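Local atomic coordinates of rRNA adenine N-6-methyltransferase (Saccharopolyspora erythraea, PDB entry 6NVM), a protein that dimethylates one adenine of 23S rRNA at N6 with S-adenosyl-L-methionine as methyl donor, lowering the ribosome's affinity for macrolide, lincosamide and streptogramin B antibiotics. Residues G144-I149 with M164-E169; I149-L154 with S182-M187; G247-S252 with A264-A269. One frame throughout, in Å; residues are numbered along the deposited sequence.

Overall arrangement
Contacts 1 and 2 belong to the Rossmann-like methyltransferase domain and share helix 146-155, including Ile-149; they touch through Met-164 and Val-150, and their segments interleave along the chain. Contact 1 is the core one: four buried residues press the helix onto strand 159-167, with one water bridging its polar edge. Contact 2 joins the same helix to helix 183-188 through leucines, is only partly buried, and has a sulfate ion at the start of the second helix. Contact 3 lies apart, about 32 Å from contact 1 and 24 Å from contact 2 between centres, in the helical C-terminal part. There, residues 247-252 and 264-269 meet through aliphatic packing between two helices, with a partly exposed glutamine taking part.

Contact 1: residues G144-I149 with M164-E169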
# COMPACT_ATOMS: atom_id res chain seq x y z
N GLY A 144 -13.63 4.35 5.13
CA GLY A 144 -13.98 5.31 4.11
C GLY A 144 -12.85 6.12 3.51
O GLY A 144 -13.10 6.89 2.57
N ILE A 145 -11.62 5.99 4.01
CA ILE A 145 -10.51 6.79 3.49
C ILE A 145 -9.30 5.91 3.17
O ILE A 145 -8.18 6.41 3.06
CB ILE A 145 -10.10 7.88 4.50
CG1 ILE A 145 -9.77 7.27 5.86
CG2 ILE A 145 -11.21 8.92 4.63
CD1 ILE A 145 -8.90 8.15 6.74
N THR A 146 -9.52 4.61 3.00
CA THR A 146 -8.39 3.70 2.80
C THR A 146 -7.65 4.01 1.51
O THR A 146 -6.42 4.09 1.49
CB THR A 146 -8.87 2.24 2.82
OG1 THR A 146 -9.74 2.04 3.94
CG2 THR A 146 -7.67 1.30 2.97
N SER A 147 -8.39 4.19 0.41
CA SER A 147 -7.72 4.49 -0.85
C SER A 147 -6.97 5.82 -0.78
O SER A 147 -5.91 5.97 -1.39
CB SER A 147 -8.72 4.50 -2.00
OG SER A 147 -9.01 3.18 -2.41
N ALA A 148 -7.50 6.79 -0.04
CA ALA A 148 -6.84 8.08 0.04
C ALA A 148 -5.52 7.98 0.81
O ALA A 148 -4.54 8.66 0.47
CB ALA A 148 -7.77 9.11 0.69
N ILE A 149 -5.48 7.15 1.86
CA ILE A 149 -4.25 6.96 2.61
C ILE A 149 -3.20 6.25 1.75
O ILE A 149 -2.03 6.63 1.74
CB ILE A 149 -4.55 6.18 3.91
CG1 ILE A 149 -5.38 7.05 4.87
CG2 ILE A 149 -3.28 5.69 4.58
CD1 ILE A 149 -4.59 8.16 5.57
N MET A 164 -0.30 -0.99 7.08
CA MET A 164 -1.67 -0.53 7.27
C MET A 164 -2.56 -1.69 7.68
O MET A 164 -2.44 -2.80 7.16
CB MET A 164 -2.22 0.09 5.98
CG MET A 164 -1.59 1.42 5.64
SD MET A 164 -1.98 1.94 3.95
CE MET A 164 -0.93 0.84 3.01
N VAL A 165 -3.45 -1.41 8.62
CA VAL A 165 -4.56 -2.30 8.96
C VAL A 165 -5.77 -1.79 8.19
O VAL A 165 -6.19 -0.64 8.39
CB VAL A 165 -4.83 -2.32 10.47
CG1 VAL A 165 -6.01 -3.24 10.79
CG2 VAL A 165 -3.59 -2.75 11.22
N THR A 166 -6.30 -2.62 7.31
CA THR A 166 -7.44 -2.27 6.46
C THR A 166 -8.49 -3.36 6.55
O THR A 166 -8.29 -4.40 7.18
CB THR A 166 -7.01 -2.07 5.00
OG1 THR A 166 -6.68 -3.35 4.42
CG2 THR A 166 -5.81 -1.15 4.90
N GLN A 167 -9.63 -3.13 5.91
CA GLN A 167 -10.58 -4.22 5.72
C GLN A 167 -9.92 -5.34 4.93
O GLN A 167 -9.03 -5.11 4.11
CB GLN A 167 -11.84 -3.73 5.01
CG GLN A 167 -12.74 -2.86 5.87
CD GLN A 167 -14.09 -2.61 5.24
OE1 GLN A 167 -14.31 -2.90 4.06
NE2 GLN A 167 -15.01 -2.07 6.02
N LEU A 168 -10.36 -6.57 5.20
CA LEU A 168 -9.73 -7.74 4.59
C LEU A 168 -9.82 -7.70 3.07
O LEU A 168 -8.83 -7.95 2.37
CB LEU A 168 -10.38 -9.02 5.14
CG LEU A 168 -9.90 -10.34 4.54
CD1 LEU A 168 -8.40 -10.53 4.75
CD2 LEU A 168 -10.69 -11.51 5.13
N GLU A 169 -11.01 -7.42 2.53
CA GLU A 169 -11.18 -7.51 1.08
C GLU A 169 -10.35 -6.46 0.36
O GLU A 169 -9.79 -6.72 -0.71
CB GLU A 169 -12.66 -7.40 0.71
CG GLU A 169 -13.43 -8.70 0.91
CD GLU A 169 -12.86 -9.85 0.09
OE1 GLU A 169 -12.26 -9.58 -0.97
OE2 GLU A 169 -12.99 -11.02 0.52
O HOH W 1 -10.09 -0.46 5.15
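Thr-146 and Thr-166 meet methyl to methyl where helix 146-155 packs on strand 159-167, the second half of a beta-alpha-beta crossover in the Rossmann-like fold of class I methyltransferases. The tight part is apolar. CG2 of Thr-146 lies 3.6 Å from CG2 of Thr-166, the two side chains crossing at a slant. In Thr-146 this methyl stands anti to the backbone N (chi1 -47° for OG1), which sends it to the strand and keeps the hydroxyl on the helix N-terminal side. One turn on, Ile-149 slides past Met-164 in the opposite direction: the branch methyl CG2 of Ile-149 sits 4.0 Å from SD of Met-164, while the longer CG1 arm leads away from the strand. Phe-137 of strand 135-140 touches both residues. Ile-149 also packs on Phe-125 and Leu-126, its side chain about 7 Å from that of Asp-124, which is predicted to bind S-adenosyl-L-methionine.

The looser side lies at the end of the strand, where a water stands between the segments in place of direct contact. It is 2.8 Å from OG1 of Thr-146 and accepts from the backbone N of Gln-167, also at 2.8 Å. The Thr-146 hydroxyl is hydrogen-bonded as well to the carbonyls of Pro-142 and Tyr-143, which must share its single proton. Thr-166 turns its own hydroxyl along the chain instead: OG1 donates to O of Gln-167 over 3.0 Å, approaching 34° out of that carbonyl's plane.

Contact 2: residues I149-L154 with S182-M187; sequences IVDWCL and SRLTVM. With SO4 (sulfate ion), chain B.
Leu-184 and Leu-154 point at each other tip to tip across two nearly parallel helices of the Rossmann-like methyltransferase domain, 146-155 and 183-188. Over the short segments 149-154 and 183-187 the axes make an angle of 7° but stay 12.9 Å apart, so only the side-chain ends meet. CD2 of Leu-184 is the common point: CD1 of Leu-154 comes to 3.6 Å from it, and CG1 of Val-150 stands farther off, at 4.4 Å. With CG anti to its backbone N (chi1 -178°), Leu-184 is thrown straight out to the facing helix. Asp-151, partly exposed, crosses this leucine at a slant, and its OD1 lies 3.8 Å from the same CD2, a carboxylate oxygen against a methyl. On the helix 146-155 side, Trp-194 of strand 192-200 touches Val-150 and Leu-154, placing the contact against an outer strand of the central sheet.

The backbone of the same Leu-184 faces a sulfate ion, probably from the crystallisation liquor, at the start of its helix. Arg-183 brings its guanidinium edge to the ion and also forms a salt bridge with Glu-239; NH1 of Arg-183 lies 2.5 Å from sulfate O2, too short to be taken at face value. Sulfate O3 receives two clearer bonds, from OG of the N-cap residue Ser-182 at 2.7 Å and, fairly straight at 161°, from the backbone N of Leu-184 at 2.9 Å.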
# COMPACT_ATOMS: atom_id res chain seq x y z
N ILE A 149 -5.48 7.15 1.86
CA ILE A 149 -4.25 6.96 2.61
C ILE A 149 -3.20 6.25 1.75
O ILE A 149 -2.03 6.63 1.74
CB ILE A 149 -4.55 6.18 3.91
CG1 ILE A 149 -5.38 7.05 4.87
CG2 ILE A 149 -3.28 5.69 4.58
CD1 ILE A 149 -4.59 8.16 5.57
N VAL A 150 -3.62 5.22 1.02
CA VAL A 150 -2.71 4.56 0.08
C VAL A 150 -2.12 5.58 -0.90
O VAL A 150 -0.90 5.60 -1.14
CB VAL A 150 -3.44 3.42 -0.65
CG1 VAL A 150 -2.59 2.84 -1.78
CG2 VAL A 150 -3.81 2.33 0.34
N ASP A 151 -2.97 6.44 -1.47
CA ASP A 151 -2.46 7.47 -2.39
C ASP A 151 -1.48 8.40 -1.69
O ASP A 151 -0.48 8.82 -2.29
CB ASP A 151 -3.61 8.28 -2.98
CG ASP A 151 -4.48 7.49 -3.94
OD1 ASP A 151 -4.02 6.46 -4.47
OD2 ASP A 151 -5.63 7.93 -4.18
N TRP A 152 -1.77 8.77 -0.44
CA TRP A 152 -0.84 9.60 0.32
C TRP A 152 0.54 8.95 0.36
O TRP A 152 1.56 9.60 0.12
CB TRP A 152 -1.38 9.82 1.73
CG TRP A 152 -0.62 10.83 2.54
CD1 TRP A 152 -0.98 12.13 2.76
CD2 TRP A 152 0.62 10.64 3.23
NE1 TRP A 152 -0.04 12.75 3.54
CE2 TRP A 152 0.95 11.86 3.85
CE3 TRP A 152 1.48 9.55 3.39
CZ2 TRP A 152 2.11 12.02 4.61
CZ3 TRP A 152 2.63 9.71 4.15
CH2 TRP A 152 2.93 10.93 4.75
N CYS A 153 0.58 7.64 0.65
CA CYS A 153 1.85 6.92 0.75
C CYS A 153 2.52 6.77 -0.61
O CYS A 153 3.74 6.94 -0.73
CB CYS A 153 1.61 5.55 1.37
SG CYS A 153 1.04 5.59 3.09
N LEU A 154 1.75 6.44 -1.65
CA LEU A 154 2.34 6.29 -2.98
C LEU A 154 2.97 7.59 -3.46
O LEU A 154 3.95 7.55 -4.21
CB LEU A 154 1.28 5.83 -3.98
CG LEU A 154 0.74 4.42 -3.76
CD1 LEU A 154 -0.44 4.18 -4.68
CD2 LEU A 154 1.84 3.38 -4.00
N SER A 182 -5.58 -5.29 -8.47
CA SER A 182 -5.97 -3.90 -8.64
C SER A 182 -5.14 -3.25 -9.74
O SER A 182 -3.95 -3.50 -9.89
CB SER A 182 -5.76 -3.14 -7.32
OG SER A 182 -5.80 -1.74 -7.51
N ARG A 183 -5.80 -2.39 -10.53
CA ARG A 183 -5.10 -1.63 -11.56
C ARG A 183 -3.99 -0.78 -10.96
O ARG A 183 -2.90 -0.68 -11.53
CB ARG A 183 -6.11 -0.76 -12.30
CG ARG A 183 -5.52 0.25 -13.29
CD ARG A 183 -6.60 1.20 -13.79
NE ARG A 183 -6.09 2.51 -14.20
CZ ARG A 183 -5.76 3.49 -13.36
NH1 ARG A 183 -5.88 3.31 -12.05
NH2 ARG A 183 -5.31 4.64 -13.83
N LEU A 184 -4.26 -0.13 -9.83
CA LEU A 184 -3.24 0.71 -9.21
C LEU A 184 -2.03 -0.12 -8.78
O LEU A 184 -0.89 0.34 -8.90
CB LEU A 184 -3.84 1.45 -8.01
CG LEU A 184 -2.90 2.42 -7.27
CD1 LEU A 184 -2.44 3.55 -8.18
CD2 LEU A 184 -3.60 2.99 -6.04
N THR A 185 -2.26 -1.34 -8.31
CA THR A 185 -1.15 -2.21 -7.93
C THR A 185 -0.27 -2.52 -9.13
O THR A 185 0.97 -2.47 -9.04
CB THR A 185 -1.68 -3.51 -7.31
OG1 THR A 185 -2.48 -3.20 -6.16
CG2 THR A 185 -0.54 -4.41 -6.88
N VAL A 186 -0.88 -2.84 -10.27
CA VAL A 186 -0.11 -3.14 -11.48
C VAL A 186 0.64 -1.90 -11.95
O VAL A 186 1.82 -1.97 -12.33
CB VAL A 186 -1.04 -3.69 -12.57
CG1 VAL A 186 -0.28 -3.91 -13.88
CG2 VAL A 186 -1.71 -4.98 -12.10
N MET A 187 -0.03 -0.74 -11.94
CA MET A 187 0.58 0.50 -12.41
C MET A 187 1.80 0.88 -11.59
O MET A 187 2.80 1.37 -12.13
CB MET A 187 -0.44 1.63 -12.37
CG MET A 187 -1.58 1.49 -13.38
SD MET A 187 -1.16 2.15 -15.01
CE MET A 187 -1.14 3.91 -14.69
S SO4 B . -7.71 1.35 -9.19
O1 SO4 B . -9.08 1.19 -9.68
O2 SO4 B . -6.95 2.15 -10.14
O3 SO4 B . -7.09 0.04 -9.04
O4 SO4 B . -7.73 2.03 -7.89

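Contact 3: residues G247-S252 with A264-A269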
# COMPACT_ATOMS: atom_id res chain seq x y z
N GLY A 247 -12.50 -6.03 -26.52
CA GLY A 247 -13.07 -7.24 -25.96
C GLY A 247 -12.10 -8.04 -25.12
O GLY A 247 -12.47 -8.52 -24.04
N ASN A 248 -10.87 -8.19 -25.60
CA ASN A 248 -9.87 -9.00 -24.92
C ASN A 248 -8.55 -8.24 -24.86
O ASN A 248 -8.35 -7.22 -25.54
CB ASN A 248 -9.67 -10.35 -25.63
CG ASN A 248 -9.56 -10.20 -27.13
OD1 ASN A 248 -8.48 -9.93 -27.66
ND2 ASN A 248 -10.67 -10.38 -27.83
N ILE A 249 -7.63 -8.73 -24.03
CA ILE A 249 -6.34 -8.07 -23.88
C ILE A 249 -5.62 -8.00 -25.21
O ILE A 249 -4.98 -7.00 -25.54
CB ILE A 249 -5.49 -8.77 -22.80
CG1 ILE A 249 -4.20 -7.99 -22.58
CG2 ILE A 249 -5.18 -10.22 -23.19
CD1 ILE A 249 -3.40 -8.46 -21.39
N GLN A 250 -5.71 -9.06 -26.02
CA GLN A 250 -5.06 -9.03 -27.32
C GLN A 250 -5.63 -7.92 -28.19
O GLN A 250 -4.87 -7.18 -28.84
CB GLN A 250 -5.21 -10.38 -28.02
CG GLN A 250 -4.53 -10.45 -29.38
CD GLN A 250 -4.23 -11.87 -29.82
OE1 GLN A 250 -5.01 -12.78 -29.55
NE2 GLN A 250 -3.10 -12.06 -30.49
N ALA A 251 -6.95 -7.77 -28.21
CA ALA A 251 -7.57 -6.73 -29.03
C ALA A 251 -7.16 -5.34 -28.56
O ALA A 251 -6.91 -4.46 -29.38
CB ALA A 251 -9.09 -6.88 -28.99
N SER A 252 -7.08 -5.14 -27.25
CA SER A 252 -6.64 -3.85 -26.72
C SER A 252 -5.22 -3.54 -27.18
O SER A 252 -4.93 -2.44 -27.66
CB SER A 252 -6.72 -3.86 -25.20
OG SER A 252 -8.01 -4.26 -24.77
N ALA A 264 3.91 -12.33 -29.97
CA ALA A 264 5.18 -12.69 -29.35
C ALA A 264 5.23 -12.27 -27.88
O ALA A 264 5.80 -12.98 -27.04
CB ALA A 264 6.34 -12.06 -30.12
N ALA A 265 4.65 -11.11 -27.57
CA ALA A 265 4.70 -10.60 -26.20
C ALA A 265 3.80 -11.41 -25.27
O ALA A 265 4.19 -11.74 -24.15
CB ALA A 265 4.29 -9.12 -26.18
N LEU A 266 2.58 -11.71 -25.71
CA LEU A 266 1.70 -12.57 -24.93
C LEU A 266 2.38 -13.89 -24.61
O LEU A 266 2.39 -14.34 -23.46
CB LEU A 266 0.39 -12.79 -25.68
CG LEU A 266 -0.51 -11.56 -25.80
CD1 LEU A 266 -1.63 -11.81 -26.81
CD2 LEU A 266 -1.10 -11.18 -24.45
N ASP A 267 2.96 -14.53 -25.63
CA ASP A 267 3.62 -15.81 -25.40
C ASP A 267 4.80 -15.67 -24.45
O ASP A 267 5.00 -16.51 -23.56
CB ASP A 267 4.08 -16.41 -26.74
CG ASP A 267 2.93 -17.00 -27.55
OD1 ASP A 267 1.77 -17.00 -27.08
OD2 ASP A 267 3.18 -17.48 -28.68
N HIS A 268 5.60 -14.61 -24.61
CA HIS A 268 6.72 -14.37 -23.71
C HIS A 268 6.25 -14.23 -22.27
O HIS A 268 6.88 -14.76 -21.34
CB HIS A 268 7.48 -13.11 -24.16
CG HIS A 268 8.64 -12.75 -23.28
ND1 HIS A 268 9.69 -13.61 -23.06
CD2 HIS A 268 8.91 -11.63 -22.57
CE1 HIS A 268 10.56 -13.04 -22.25
NE2 HIS A 268 10.11 -11.84 -21.93
N ALA A 269 5.13 -13.54 -22.05
CA ALA A 269 4.59 -13.34 -20.72
C ALA A 269 3.83 -14.54 -20.19
O ALA A 269 3.51 -14.58 -19.00
CB ALA A 269 3.67 -12.11 -20.71
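Two consecutive helices of the C-terminal helical part, 249-254 and 259-269, pack here through Leu-266, which reaches from the second helix to Ile-249 and Gln-250 on the first. The leucine splits its two methyls between them. CD2 of Leu-266 faces the branch methyl CG2 of Ile-249 at 4.4 Å, a loose apolar touch on the buried side. CD1 of Leu-266 lies against the Gln-250 chain, with CB, CG, CD and NE2 all at much the same range; the distance to NE2 is 4.0 Å. The two side chains run at about a right angle, and the methyl lies against the whole length of the glutamine, from CB to the amide NE2. That length is laid out because Gln-250 has CG anti to the backbone N (chi1 -178°) and continues extended, carrying its amide past the leucine on the partly exposed side.

Helix 282-292 packs against both helices: Trp-285 touches Ile-249, Arg-291 touches Ala-264 and Ala-265, and Arg-287 bonds the backbone carbonyls of His-268 and Ala-269 near the end of helix 259-269. A hydrogen bond between the backbones of Gln-250 and Gly-273 joins the first helix to the segment after helix 259-269. The first helix starts with Asn-248 as N-cap. Its side-chain OD1 accepts the backbone N of Ala-251 at 2.7 Å, with the donor above the carbonyl plane, 40° out of it.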